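Local coordinates for putative epoxide hydrolase protein (Klebsiella pneumoniae subsp. pneumoniae, PDB 5BOV) that is a putative epoxide hydrolase of the alpha/beta hydrolase fold, probably hydrolysing epoxides or related small substrates, although its natural substrate is not established, at residues Q32-L37 / K57-I62; K128-V133 / P241-P246; H38-D43 / F109-R114. All blocks are in the same frame, centred on the assembly; numbering follows the deposited sequence. Where two conformers were deposited one is given.

Contact 1. Residues Q32-L37 / K57-I62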
ATOM      1  N   GLN A  32     -17.277  -2.766  12.602  1.00 12.20           N
ATOM      2  CA  GLN A  32     -17.058  -2.049  11.339  1.00 11.07           C
ATOM      3  C   GLN A  32     -15.767  -2.561  10.729  1.00 10.35           C
ATOM      4  O   GLN A  32     -14.726  -2.414  11.324  1.00  9.89           O
ATOM      5  CB  GLN A  32     -16.919  -0.543  11.627  1.00 11.10           C
ATOM      6  CG  GLN A  32     -16.486   0.296  10.390  1.00 11.12           C
ATOM      7  CD  GLN A  32     -17.399   0.187   9.200  1.00 11.61           C
ATOM      8  OE1 GLN A  32     -18.588   0.453   9.324  1.00 12.68           O
ATOM      9  NE2 GLN A  32     -16.852  -0.112   8.028  1.00 12.03           N
ATOM     10  N   PRO A  33     -15.810  -3.034   9.472  1.00 10.14           N
ATOM     11  CA  PRO A  33     -14.539  -3.497   8.883  1.00  9.44           C
ATOM     12  C   PRO A  33     -13.600  -2.366   8.445  1.00  8.88           C
ATOM     13  O   PRO A  33     -14.043  -1.393   7.859  1.00  8.78           O
ATOM     14  CB  PRO A  33     -15.000  -4.343   7.629  1.00  9.92           C
ATOM     15  CG  PRO A  33     -16.444  -4.645   7.900  1.00 11.13           C
ATOM     16  CD  PRO A  33     -16.973  -3.512   8.698  1.00 10.74           C
ATOM     17  N   VAL A  34     -12.296  -2.588   8.689  1.00  8.39           N
ATOM     18  CA  VAL A  34     -11.214  -1.730   8.245  1.00  8.02           C
ATOM     19  C   VAL A  34     -10.150  -2.625   7.597  1.00  7.90           C
ATOM     20  O   VAL A  34      -9.819  -3.655   8.178  1.00  7.96           O
ATOM     21  CB  VAL A  34     -10.533  -1.018   9.447  1.00  8.63           C
ATOM     22  CG1 VAL A  34      -9.461  -0.080   8.986  1.00  8.55           C
ATOM     23  CG2 VAL A  34     -11.530  -0.290  10.303  1.00  9.09           C
ATOM     24  N   ILE A  35      -9.665  -2.241   6.415  1.00  7.89           N
ATOM     25  CA  ILE A  35      -8.642  -2.992   5.689  1.00  8.04           C
ATOM     26  C   ILE A  35      -7.431  -2.077   5.560  1.00  7.62           C
ATOM     27  O   ILE A  35      -7.553  -0.943   5.060  1.00  7.09           O
ATOM     28  CB  ILE A  35      -9.127  -3.486   4.306  1.00  9.16           C
ATOM     29  CG1 ILE A  35     -10.390  -4.354   4.493  1.00 10.01           C
ATOM     30  CG2 ILE A  35      -7.998  -4.249   3.611  1.00  9.43           C
ATOM     31  CD1 ILE A  35     -11.021  -4.793   3.195  1.00 10.86           C
ATOM     32  N   LEU A  36      -6.306  -2.558   6.083  1.00  7.25           N
ATOM     33  CA  LEU A  36      -5.093  -1.757   6.216  1.00  7.07           C
ATOM     34  C   LEU A  36      -4.094  -2.354   5.248  1.00  7.07           C
ATOM     35  O   LEU A  36      -3.675  -3.496   5.391  1.00  6.85           O
ATOM     36  CB  LEU A  36      -4.551  -1.816   7.655  1.00  7.38           C
ATOM     37  CG  LEU A  36      -5.537  -1.347   8.750  1.00  7.43           C
ATOM     38  CD1 LEU A  36      -4.943  -1.627  10.140  1.00  7.75           C
ATOM     39  CD2 LEU A  36      -5.924   0.114   8.586  1.00  7.38           C
ATOM     40  N   LEU A  37      -3.568  -1.492   4.349  1.00  6.83           N
ATOM     41  CA  LEU A  37      -2.706  -1.963   3.272  1.00  7.11           C
ATOM     42  C   LEU A  37      -1.321  -1.370   3.362  1.00  6.99           C
ATOM     43  O   LEU A  37      -1.126  -0.115   3.368  1.00  6.46           O
ATOM     44  CB  LEU A  37      -3.359  -1.585   1.938  1.00  7.40           C
ATOM     45  CG  LEU A  37      -4.751  -2.146   1.655  1.00  7.78           C
ATOM     46  CD1 LEU A  37      -5.263  -1.655   0.309  1.00  8.22           C
ATOM     47  CD2 LEU A  37      -4.805  -3.671   1.727  1.00  8.10           C
ATOM     48  N   LYS A  57     -11.109  -0.792  20.084  1.00 11.19           N
ATOM     49  CA  LYS A  57     -12.130   0.240  19.953  0.70 11.19           C
ATOM     50  C   LYS A  57     -13.353  -0.211  19.114  1.00 11.19           C
ATOM     51  O   LYS A  57     -14.235   0.579  18.805  1.00 11.55           O
ATOM     52  CB  LYS A  57     -11.514   1.489  19.311  0.70 11.35           C
ATOM     53  CG  LYS A  57     -10.579   2.310  20.273  0.70 12.05           C
ATOM     54  CD  LYS A  57     -11.335   3.319  21.212  0.70 12.81           C
ATOM     55  CE  LYS A  57     -10.751   3.819  22.541  0.70 13.37           C
ATOM     56  NZ  LYS A  57     -11.612   4.874  23.098  0.70 13.74           N
ATOM     57  N   GLY A  58     -13.441  -1.499  18.831  1.00 11.15           N
ATOM     58  CA  GLY A  58     -14.614  -2.144  18.268  1.00 11.51           C
ATOM     59  C   GLY A  58     -14.668  -2.272  16.761  1.00 11.54           C
ATOM     60  O   GLY A  58     -15.718  -2.642  16.224  1.00 12.64           O
ATOM     61  N   TYR A  59     -13.534  -2.062  16.095  1.00 10.28           N
ATOM     62  CA  TYR A  59     -13.440  -2.328  14.679  1.00 10.02           C
ATOM     63  C   TYR A  59     -13.012  -3.754  14.386  1.00  9.86           C
ATOM     64  O   TYR A  59     -12.269  -4.387  15.143  1.00  9.60           O
ATOM     65  CB  TYR A  59     -12.399  -1.385  14.040  1.00  9.59           C
ATOM     66  CG  TYR A  59     -12.840   0.091  14.062  1.00 10.00           C
ATOM     67  CD1 TYR A  59     -12.603   0.905  15.148  1.00  9.84           C
ATOM     68  CD2 TYR A  59     -13.538   0.632  12.978  1.00  9.85           C
ATOM     69  CE1 TYR A  59     -13.066   2.200  15.182  1.00 10.59           C
ATOM     70  CE2 TYR A  59     -14.016   1.934  12.997  1.00 10.31           C
ATOM     71  CZ  TYR A  59     -13.762   2.723  14.070  1.00 10.81           C
ATOM     72  OH  TYR A  59     -14.219   4.028  14.126  1.00 11.99           O
ATOM     73  N   ARG A  60     -13.482  -4.288  13.252  1.00  9.89           N
ATOM     74  CA  ARG A  60     -12.949  -5.517  12.719  1.00 10.44           C
ATOM     75  C   ARG A  60     -11.823  -5.106  11.770  1.00  9.96           C
ATOM     76  O   ARG A  60     -12.120  -4.471  10.760  1.00 11.12           O
ATOM     77  CB  ARG A  60     -13.998  -6.293  11.964  1.00 11.06           C
ATOM     78  CG  ARG A  60     -13.438  -7.609  11.497  1.00 12.81           C
ATOM     79  CD  ARG A  60     -14.177  -8.255  10.390  1.00 14.21           C
ATOM     80  NE  ARG A  60     -13.596  -9.485   9.880  1.00 13.76           N
ATOM     81  CZ  ARG A  60     -14.288 -10.247   9.040  1.00 14.25           C
ATOM     82  NH1 ARG A  60     -15.496  -9.864   8.667  1.00 14.70           N
ATOM     83  NH2 ARG A  60     -13.766 -11.341   8.530  1.00 13.88           N
ATOM     84  N   VAL A  61     -10.621  -5.657  11.990  1.00  9.22           N
ATOM     85  CA  VAL A  61      -9.448  -5.199  11.205  1.00  9.06           C
ATOM     86  C   VAL A  61      -8.821  -6.341  10.401  1.00  9.43           C
ATOM     87  O   VAL A  61      -8.460  -7.415  10.927  1.00  9.34           O
ATOM     88  CB  VAL A  61      -8.398  -4.601  12.145  1.00  9.27           C
ATOM     89  CG1 VAL A  61      -7.329  -3.901  11.342  1.00  9.10           C
ATOM     90  CG2 VAL A  61      -9.072  -3.630  13.090  1.00  9.72           C
ATOM     91  N   ILE A  62      -8.708  -6.110   9.096  1.00  9.08           N
ATOM     92  CA  ILE A  62      -8.086  -7.029   8.145  1.00  9.34           C
ATOM     93  C   ILE A  62      -6.790  -6.437   7.659  1.00  8.22           C
ATOM     94  O   ILE A  62      -6.765  -5.270   7.182  1.00  8.17           O
ATOM     95  CB  ILE A  62      -9.002  -7.228   6.913  1.00 10.18           C
ATOM     96  CG1 ILE A  62     -10.431  -7.661   7.288  1.00 11.88           C
ATOM     97  CG2 ILE A  62      -8.359  -8.181   5.914  1.00 10.66           C
ATOM     98  CD1 ILE A  62     -10.446  -8.966   7.928  1.00 12.81           C
TER
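From P33 to L36 the strand runs parallel to R60-I62, the two short axes closing to 4.5 Å and diverging by 28°. V34 sits between two partners. Its N donates to R60 O at 2.8 Å, while its O takes I62 N at 2.8 Å in an almost straight bond, and L36 N then goes on to I62 O. Nearer the start, R60 N donates to Q32 O at 3.0 Å.

On one face of the sheet lie V34, V61 and the ring of Y59. V34 has CG1 anti to the backbone N (chi1 -177°), which leaves CG2 beside that N and 3.5 Å from Y59 CD2. The aliphatic part of Q32 meets the same CD2-CE2 border from the other side of the ring plane, CG being 3.9 Å from both CD2 and CE2. The rest of Q32 leaves: a bend at chi2 (58°) folds the amide back so that NE2 donates to P33 O at 3.1 Å. Further along, the L36 CD1 methyl meets V61 CG1 at 3.5 Å. Helix 50-56 packs on this face, with L54 against both Y59 and V61, and the Y59 hydroxyl reaches D302.

Across the sheet, I35 and I62 lie side by side and point the same way, toward helix 85-98. The extended R60 side chain leads away from P33 to a salt bridge with D25. G58, with a positive phi, closes helix 50-56 as the C-prime residue of a Schellman motif and lets the chain turn straight into the second strand. Two neighbouring parallel strands joined through a helix make strand 32-37, helix 50-56 and strand 59-74 a beta-alpha-beta crossover in the central sheet of the alpha/beta hydrolase fold.

Contact 2. Residues K128-V133 / P241-P246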
ATOM      1  N   LYS A 128     -16.209   2.703   2.537  1.00 10.59           N
ATOM      2  CA  LYS A 128     -16.913   3.635   3.411  1.00 10.92           C
ATOM      3  C   LYS A 128     -16.165   4.970   3.580  1.00 10.43           C
ATOM      4  O   LYS A 128     -16.781   6.040   3.548  1.00 11.37           O
ATOM      5  CB  LYS A 128     -17.204   2.941   4.769  1.00 12.21           C
ATOM      6  CG  LYS A 128     -17.929   3.772   5.751  1.00 12.98           C
ATOM      7  CD  LYS A 128     -18.204   2.951   7.042  1.00 13.92           C
ATOM      8  CE  LYS A 128     -19.076   3.771   7.942  1.00 15.28           C
ATOM      9  NZ  LYS A 128     -18.346   4.865   8.604  1.00 15.14           N
ATOM     10  N   SER A 129     -14.868   4.893   3.887  1.00  9.19           N
ATOM     11  CA  SER A 129     -14.023   6.063   3.984  1.00  8.66           C
ATOM     12  C   SER A 129     -12.600   5.577   3.725  1.00  8.13           C
ATOM     13  O   SER A 129     -12.348   4.369   3.708  1.00  7.85           O
ATOM     14  CB  SER A 129     -14.109   6.702   5.329  1.00  9.06           C
ATOM     15  OG  SER A 129     -13.562   5.854   6.376  1.00  8.87           O
ATOM     16  N   LEU A 130     -11.735   6.527   3.479  1.00  7.79           N
ATOM     17  CA  LEU A 130     -10.361   6.305   3.053  1.00  7.54           C
ATOM     18  C   LEU A 130      -9.348   7.155   3.791  1.00  7.63           C
ATOM     19  O   LEU A 130      -9.580   8.341   4.031  1.00  7.60           O
ATOM     20  CB  LEU A 130     -10.295   6.689   1.558  1.00  7.67           C
ATOM     21  CG  LEU A 130      -8.963   6.642   0.868  1.00  7.87           C
ATOM     22  CD1 LEU A 130      -8.381   5.218   0.859  1.00  7.83           C
ATOM     23  CD2 LEU A 130      -9.051   7.232  -0.554  1.00  8.39           C
ATOM     24  N   VAL A 131      -8.260   6.517   4.279  1.00  7.45           N
ATOM     25  CA  VAL A 131      -7.101   7.213   4.752  1.00  7.37           C
ATOM     26  C   VAL A 131      -5.998   6.936   3.740  1.00  7.21           C
ATOM     27  O   VAL A 131      -5.598   5.804   3.552  1.00  6.85           O
ATOM     28  CB  VAL A 131      -6.671   6.811   6.171  1.00  7.44           C
ATOM     29  CG1 VAL A 131      -5.395   7.499   6.555  1.00  7.76           C
ATOM     30  CG2 VAL A 131      -7.765   7.196   7.147  1.00  7.48           C
ATOM     31  N   SER A 132      -5.545   7.987   3.062  1.00  7.01           N
ATOM     32  CA  SER A 132      -4.546   7.832   1.984  1.00  7.15           C
ATOM     33  C   SER A 132      -3.315   8.648   2.313  1.00  7.22           C
ATOM     34  O   SER A 132      -3.289   9.887   2.170  1.00  7.22           O
ATOM     35  CB  SER A 132      -5.160   8.264   0.640  1.00  7.82           C
ATOM     36  OG  SER A 132      -4.319   7.910  -0.449  1.00  7.58           O
ATOM     37  N   VAL A 133      -2.254   7.970   2.733  1.00  7.16           N
ATOM     38  CA  VAL A 133      -1.039   8.670   3.048  1.00  7.41           C
ATOM     39  C   VAL A 133      -0.368   9.177   1.744  1.00  8.03           C
ATOM     40  O   VAL A 133      -0.245   8.406   0.771  1.00  8.16           O
ATOM     41  CB  VAL A 133      -0.004   7.803   3.778  1.00  7.64           C
ATOM     42  CG1 VAL A 133       1.309   8.538   4.012  1.00  7.66           C
ATOM     43  CG2 VAL A 133      -0.578   7.262   5.065  1.00  7.96           C
ATOM     44  N   PRO A 241      -9.457   9.655 -12.275  1.00 12.02           N
ATOM     45  CA  PRO A 241     -10.767   9.889 -11.725  1.00 12.17           C
ATOM     46  C   PRO A 241     -10.717  10.366 -10.266  1.00 12.16           C
ATOM     47  O   PRO A 241      -9.920   9.872  -9.501  1.00 11.16           O
ATOM     48  CB  PRO A 241     -11.423   8.515 -11.812  1.00 12.61           C
ATOM     49  CG  PRO A 241     -10.288   7.581 -11.690  1.00 12.32           C
ATOM     50  CD  PRO A 241      -9.235   8.226 -12.513  1.00 11.96           C
ATOM     51  N   PRO A 242     -11.608  11.246  -9.864  1.00 12.18           N
ATOM     52  CA  PRO A 242     -11.578  11.680  -8.485  1.00 12.38           C
ATOM     53  C   PRO A 242     -12.179  10.648  -7.548  1.00 12.15           C
ATOM     54  O   PRO A 242     -12.873   9.726  -7.994  1.00 12.69           O
ATOM     55  CB  PRO A 242     -12.467  12.917  -8.517  1.00 13.51           C
ATOM     56  CG  PRO A 242     -13.425  12.675  -9.632  1.00 13.96           C
ATOM     57  CD  PRO A 242     -12.560  12.033 -10.686  1.00 13.56           C
ATOM     58  N   ILE A 243     -11.800  10.753  -6.275  1.00 11.48           N
ATOM     59  CA  ILE A 243     -12.350   9.861  -5.246  1.00 11.23           C
ATOM     60  C   ILE A 243     -13.473  10.608  -4.567  1.00 10.86           C
ATOM     61  O   ILE A 243     -13.305  11.742  -4.041  1.00 10.69           O
ATOM     62  CB  ILE A 243     -11.221   9.474  -4.293  1.00 11.35           C
ATOM     63  CG1 ILE A 243     -10.331   8.456  -5.045  1.00 11.57           C
ATOM     64  CG2 ILE A 243     -11.797   8.846  -3.041  1.00 11.44           C
ATOM     65  CD1 ILE A 243      -8.993   8.254  -4.460  1.00 11.59           C
ATOM     66  N   THR A 244     -14.622   9.964  -4.498  1.00 10.79           N
ATOM     67  CA  THR A 244     -15.837  10.590  -4.022  1.00 11.16           C
ATOM     68  C   THR A 244     -16.161  10.296  -2.543  1.00 10.97           C
ATOM     69  O   THR A 244     -17.068  10.882  -1.953  1.00 11.58           O
ATOM     70  CB  THR A 244     -17.066  10.109  -4.872  1.00 12.09           C
ATOM     71  OG1 THR A 244     -17.282   8.709  -4.673  1.00 12.22           O
ATOM     72  CG2 THR A 244     -16.874  10.438  -6.323  1.00 12.81           C
ATOM     73  N   VAL A 245     -15.442   9.302  -1.946  1.00 10.06           N
ATOM     74  CA  VAL A 245     -15.750   8.859  -0.601  1.00 10.03           C
ATOM     75  C   VAL A 245     -15.044   9.729   0.428  1.00  9.66           C
ATOM     76  O   VAL A 245     -14.042  10.402   0.119  1.00  9.68           O
ATOM     77  CB  VAL A 245     -15.369   7.384  -0.364  1.00 10.21           C
ATOM     78  CG1 VAL A 245     -15.978   6.517  -1.490  1.00 10.80           C
ATOM     79  CG2 VAL A 245     -13.894   7.162  -0.275  1.00  9.77           C
ATOM     80  N   PRO A 246     -15.567   9.783   1.644  1.00  9.91           N
ATOM     81  CA  PRO A 246     -14.889  10.600   2.678  1.00  9.85           C
ATOM     82  C   PRO A 246     -13.423  10.160   2.863  1.00  9.21           C
ATOM     83  O   PRO A 246     -13.175   9.007   3.042  1.00  9.47           O
ATOM     84  CB  PRO A 246     -15.711  10.339   3.964  1.00 10.21           C
ATOM     85  CG  PRO A 246     -17.034   9.962   3.436  1.00 10.61           C
ATOM     86  CD  PRO A 246     -16.792   9.167   2.193  1.00 10.15           C
TER
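L130 and P246 bury the largest areas here, and they meet where the loop after helix 231-238 runs into strand 247-252 of the alpha/beta hydrolase sheet. L130 N donates to P246 O at 2.9 Å, and L130 also bonds through its backbone to I248. The residue thus grips its neighbour on both sides of T247, the way one parallel strand grips the next, so P246 marks the start of the pairing between strands 127-133 and 247-252. Before that point the loop cuts across: the direction of I243-P246 is 107° from that of K128-L130.

P246 O is also approached by S129, whose CA lies 3.2 Å and CB 3.4 Å from it. The hydroxyl of S129 turns to D105 on the neighbouring strand 104-108, leaving its carbon atoms to the proline carbonyl. K128 contributes backbone alone to this contact, since its side chain heads away to a salt bridge with D302.

The L130 side chain lies over the preceding part of the loop. Its chi1 of 176° swings the branch opposite the main-chain nitrogen, toward I243, which the leucine crosses at about a right angle, CD2 resting 4.0 Å from both I243 CD1 and I243 CG2. V245 fills in nearer the strand, its CG2 methyl 4.1 Å from L130 CB. A116 and D117 of helix 111-122 also touch L130, so this leucine is wedged between the helix that packs on the sheet and the loop feeding the next strand; I243 touches D117 as well. At the other end of the contact the P246 ring lies beside the start of the strand, its CD within 3.4 Å of K128 O.

Contact 3. Residues H38-D43 / F109-R114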
ATOM      1  N   HIS A  38      -0.313  -2.243   3.363  1.00  7.29           N
ATOM      2  CA  HIS A  38       1.076  -1.785   3.463  1.00  7.09           C
ATOM      3  C   HIS A  38       1.646  -1.352   2.110  1.00  7.38           C
ATOM      4  O   HIS A  38       1.005  -1.535   1.064  1.00  7.24           O
ATOM      5  CB  HIS A  38       1.907  -2.904   4.080  1.00  7.19           C
ATOM      6  CG  HIS A  38       2.087  -4.113   3.207  1.00  6.92           C
ATOM      7  ND1 HIS A  38       2.996  -4.140   2.167  1.00  7.22           N
ATOM      8  CD2 HIS A  38       1.421  -5.289   3.144  1.00  7.03           C
ATOM      9  CE1 HIS A  38       2.905  -5.298   1.527  1.00  7.07           C
ATOM     10  NE2 HIS A  38       1.992  -6.030   2.136  1.00  7.11           N
ATOM     11  N   GLY A  39       2.873  -0.841   2.187  1.00  7.15           N
ATOM     12  CA  GLY A  39       3.596  -0.389   1.047  1.00  7.19           C
ATOM     13  C   GLY A  39       4.867  -1.180   0.780  1.00  7.11           C
ATOM     14  O   GLY A  39       5.108  -2.234   1.401  1.00  7.01           O
ATOM     15  N   TRP A  40       5.674  -0.619  -0.109  1.00  6.76           N
ATOM     16  CA  TRP A  40       6.960  -1.270  -0.559  1.00  7.40           C
ATOM     17  C   TRP A  40       8.148  -0.487   0.069  1.00  7.72           C
ATOM     18  O   TRP A  40       8.135   0.774  -0.016  1.00  8.03           O
ATOM     19  CB  TRP A  40       7.121  -1.222  -2.077  1.00  7.65           C
ATOM     20  CG  TRP A  40       8.393  -1.823  -2.511  1.00  8.05           C
ATOM     21  CD1 TRP A  40       8.610  -3.124  -2.755  1.00  8.16           C
ATOM     22  CD2 TRP A  40       9.628  -1.159  -2.759  1.00  8.27           C
ATOM     23  NE1 TRP A  40       9.915  -3.335  -3.106  1.00  8.55           N
ATOM     24  CE2 TRP A  40      10.567  -2.138  -3.116  1.00  8.55           C
ATOM     25  CE3 TRP A  40      10.055   0.147  -2.637  1.00  8.36           C
ATOM     26  CZ2 TRP A  40      11.916  -1.824  -3.369  1.00  8.81           C
ATOM     27  CZ3 TRP A  40      11.356   0.452  -2.954  1.00  8.48           C
ATOM     28  CH2 TRP A  40      12.294  -0.540  -3.276  1.00  8.67           C
ATOM     29  N   PRO A  41       9.180  -1.154   0.605  1.00  7.71           N
ATOM     30  CA  PRO A  41       9.254  -2.587   0.847  1.00  7.80           C
ATOM     31  C   PRO A  41       8.964  -2.911   2.308  1.00  7.53           C
ATOM     32  O   PRO A  41       9.855  -3.061   3.148  1.00  7.67           O
ATOM     33  CB  PRO A  41      10.729  -2.878   0.484  1.00  8.10           C
ATOM     34  CG  PRO A  41      11.456  -1.577   0.794  1.00  8.29           C
ATOM     35  CD  PRO A  41      10.442  -0.474   0.923  1.00  7.99           C
ATOM     36  N   TYR A  42       7.677  -2.813   2.635  1.00  7.35           N
ATOM     37  CA  TYR A  42       7.189  -2.976   4.014  1.00  7.30           C
ATOM     38  C   TYR A  42       6.263  -4.153   4.063  1.00  7.09           C
ATOM     39  O   TYR A  42       6.097  -4.882   3.047  1.00  7.10           O
ATOM     40  CB  TYR A  42       6.527  -1.706   4.504  1.00  7.44           C
ATOM     41  CG  TYR A  42       7.427  -0.479   4.340  1.00  7.54           C
ATOM     42  CD1 TYR A  42       8.239  -0.099   5.366  1.00  7.89           C
ATOM     43  CD2 TYR A  42       7.376   0.330   3.227  1.00  7.41           C
ATOM     44  CE1 TYR A  42       9.063   1.038   5.267  1.00  8.17           C
ATOM     45  CE2 TYR A  42       8.140   1.446   3.111  1.00  7.59           C
ATOM     46  CZ  TYR A  42       8.982   1.808   4.123  1.00  7.90           C
ATOM     47  OH  TYR A  42       9.741   2.937   3.974  1.00  8.39           O
ATOM     48  N   ASP A  43       5.616  -4.403   5.196  1.00  7.15           N
ATOM     49  CA  ASP A  43       4.633  -5.489   5.228  1.00  7.32           C
ATOM     50  C   ASP A  43       3.561  -5.243   6.296  1.00  7.29           C
ATOM     51  O   ASP A  43       3.447  -4.115   6.774  1.00  7.41           O
ATOM     52  CB  ASP A  43       5.284  -6.877   5.386  1.00  7.81           C
ATOM     53  CG  ASP A  43       5.707  -7.180   6.794  1.00  8.24           C
ATOM     54  OD1 ASP A  43       5.776  -6.270   7.633  1.00  8.32           O
ATOM     55  OD2 ASP A  43       6.105  -8.362   6.978  1.00  9.65           O
ATOM     56  N   PHE A 109      -0.537   3.232   2.807  1.00  7.66           N
ATOM     57  CA  PHE A 109       0.584   4.091   2.395  1.00  7.65           C
ATOM     58  C   PHE A 109       1.336   3.423   1.240  1.00  8.42           C
ATOM     59  O   PHE A 109       1.314   2.224   1.093  1.00  8.86           O
ATOM     60  CB  PHE A 109       1.537   4.450   3.596  1.00  7.85           C
ATOM     61  CG  PHE A 109       2.334   3.252   4.100  1.00  7.65           C
ATOM     62  CD1 PHE A 109       1.705   2.259   4.892  1.00  7.91           C
ATOM     63  CD2 PHE A 109       3.668   3.070   3.740  1.00  7.92           C
ATOM     64  CE1 PHE A 109       2.443   1.168   5.313  1.00  7.74           C
ATOM     65  CE2 PHE A 109       4.428   1.979   4.198  1.00  7.80           C
ATOM     66  CZ  PHE A 109       3.801   1.035   4.992  1.00  7.66           C
ATOM     67  N   ASP A 110       1.963   4.252   0.391  1.00  8.82           N
ATOM     68  CA  ASP A 110       2.759   3.813  -0.737  1.00  9.42           C
ATOM     69  C   ASP A 110       1.921   2.879  -1.612  1.00  8.81           C
ATOM     70  O   ASP A 110       0.789   3.270  -1.933  1.00  8.54           O
ATOM     71  CB  ASP A 110       4.129   3.250  -0.234  1.00 10.28           C
ATOM     72  CG  ASP A 110       5.009   2.886  -1.333  1.00 11.66           C
ATOM     73  OD1 ASP A 110       5.460   3.811  -2.133  1.00 16.48           O
ATOM     74  OD2 ASP A 110       5.229   1.718  -1.613  1.00 10.22           O
ATOM     75  N   TRP A 111       2.364   1.687  -1.991  1.00  8.03           N
ATOM     76  CA  TRP A 111       1.517   0.817  -2.849  1.00  7.97           C
ATOM     77  C   TRP A 111       0.133   0.616  -2.227  1.00  8.05           C
ATOM     78  O   TRP A 111      -0.846   0.454  -2.940  1.00  7.89           O
ATOM     79  CB  TRP A 111       2.116  -0.550  -3.022  1.00  8.08           C
ATOM     80  CG  TRP A 111       3.407  -0.653  -3.803  1.00  8.15           C
ATOM     81  CD1 TRP A 111       4.217   0.327  -4.213  1.00  8.46           C
ATOM     82  CD2 TRP A 111       4.009  -1.881  -4.228  1.00  8.59           C
ATOM     83  NE1 TRP A 111       5.345  -0.214  -4.859  1.00  8.41           N
ATOM     84  CE2 TRP A 111       5.221  -1.557  -4.895  1.00  8.55           C
ATOM     85  CE3 TRP A 111       3.669  -3.219  -4.078  1.00  8.76           C
ATOM     86  CZ2 TRP A 111       6.087  -2.557  -5.405  1.00  9.06           C
ATOM     87  CZ3 TRP A 111       4.489  -4.201  -4.642  1.00  9.13           C
ATOM     88  CH2 TRP A 111       5.685  -3.860  -5.264  1.00  9.25           C
ATOM     89  N   GLY A 112       0.060   0.527  -0.894  1.00  7.52           N
ATOM     90  CA  GLY A 112      -1.197   0.337  -0.268  1.00  7.86           C
ATOM     91  C   GLY A 112      -2.172   1.519  -0.387  1.00  8.02           C
ATOM     92  O   GLY A 112      -3.376   1.334  -0.450  1.00  8.29           O
ATOM     93  N   ALA A 113      -1.629   2.723  -0.375  1.00  8.02           N
ATOM     94  CA  ALA A 113      -2.417   3.924  -0.602  1.00  8.21           C
ATOM     95  C   ALA A 113      -2.914   3.947  -2.028  1.00  8.25           C
ATOM     96  O   ALA A 113      -4.073   4.241  -2.309  1.00  8.34           O
ATOM     97  CB  ALA A 113      -1.681   5.203  -0.298  1.00  8.12           C
ATOM     98  N   ARG A 114      -2.004   3.686  -2.995  1.00  7.89           N
ATOM     99  CA  ARG A 114      -2.411   3.584  -4.392  1.00  8.05           C
ATOM    100  C   ARG A 114      -3.507   2.566  -4.594  1.00  7.72           C
ATOM    101  O   ARG A 114      -4.529   2.839  -5.220  1.00  8.01           O
ATOM    102  CB  ARG A 114      -1.229   3.228  -5.226  1.00  8.35           C
ATOM    103  CG  ARG A 114      -1.491   3.163  -6.687  1.00  9.21           C
ATOM    104  CD  ARG A 114      -0.267   2.629  -7.439  1.00 10.46           C
ATOM    105  NE  ARG A 114      -0.091   1.224  -7.150  1.00 10.54           N
ATOM    106  CZ  ARG A 114       1.023   0.529  -7.302  1.00 12.56           C
ATOM    107  NH1 ARG A 114       2.145   1.098  -7.703  1.00 13.84           N
ATOM    108  NH2 ARG A 114       0.994  -0.796  -7.078  1.00 12.87           N
TER
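W40 lies against W111, and Y42 against F109, on two sides of D110 in what fits the nucleophile elbow of an alpha/beta hydrolase, the sharp turn between strand 104-108 and helix 111-122. D110 has the strained positive-phi backbone expected there and is probably the nucleophile, as in related epoxide hydrolases. The facing H38-G39-W40-P41, with a cis peptide before P41, matches their HGXP motif.

The two tryptophans overlap little. Their planes are only 15° apart, but the rings are slid, with the W40 five-membered and W111 six-membered centroids 5.0 Å apart. What does the covering is W40 CB, seated over the face of the W111 pyrrole ring, 3.6 Å from its centroid in a CH-pi contact. A chi1 near 178° carries the W40 indole outward past the six-membered part of W111. R114 NH2 lies over the opposite face of W111, and W111 NE1 bonds to the hydroxyl of Y217.

F109 and Y42 are instead in an offset edge-to-face pair: the edge of F109 is turned toward the face of Y42, centroids 5.3 Å apart and planes at 65°. One face of the same phenyl ring lies against the backbone of H38 and G39, with G39 N 3.5 Å from F109 CZ.

Between these pairs, D110 OD2 accepts from W40 N at 2.8 Å, on the anti side of the carboxylate, and weakly from W111 N at 2.9 Å. Two such backbone N-H groups are consistent with an oxyanion hole. The turn that presents W40 N is pinned through one carbonyl: H38 ND1 donates to G39 O at 2.9 Å, while Y42 N reaches that oxygen from the other face of its plane.

Overall arrangement
The three contacts form a rough triangle, with centres 16 to 17 Å apart. Contact 3 lies near the centre of the molecule, whereas contacts 1 and 2 lie further out, both on the central sheet and with strand 104-108 between them. Strand 32-37 of contact 1 runs directly into the H38-D43 loop, and L37 packs on G112 and F109. V133, at the end of the contact 2 strand, also meets F109 and A113. Contacts 1 and 3 interleave along the sequence; contact 2 opens after both. The sheet thus brings loops from distant parts of the sequence to the C-terminal ends of its parallel strands, where the probable active site is assembled.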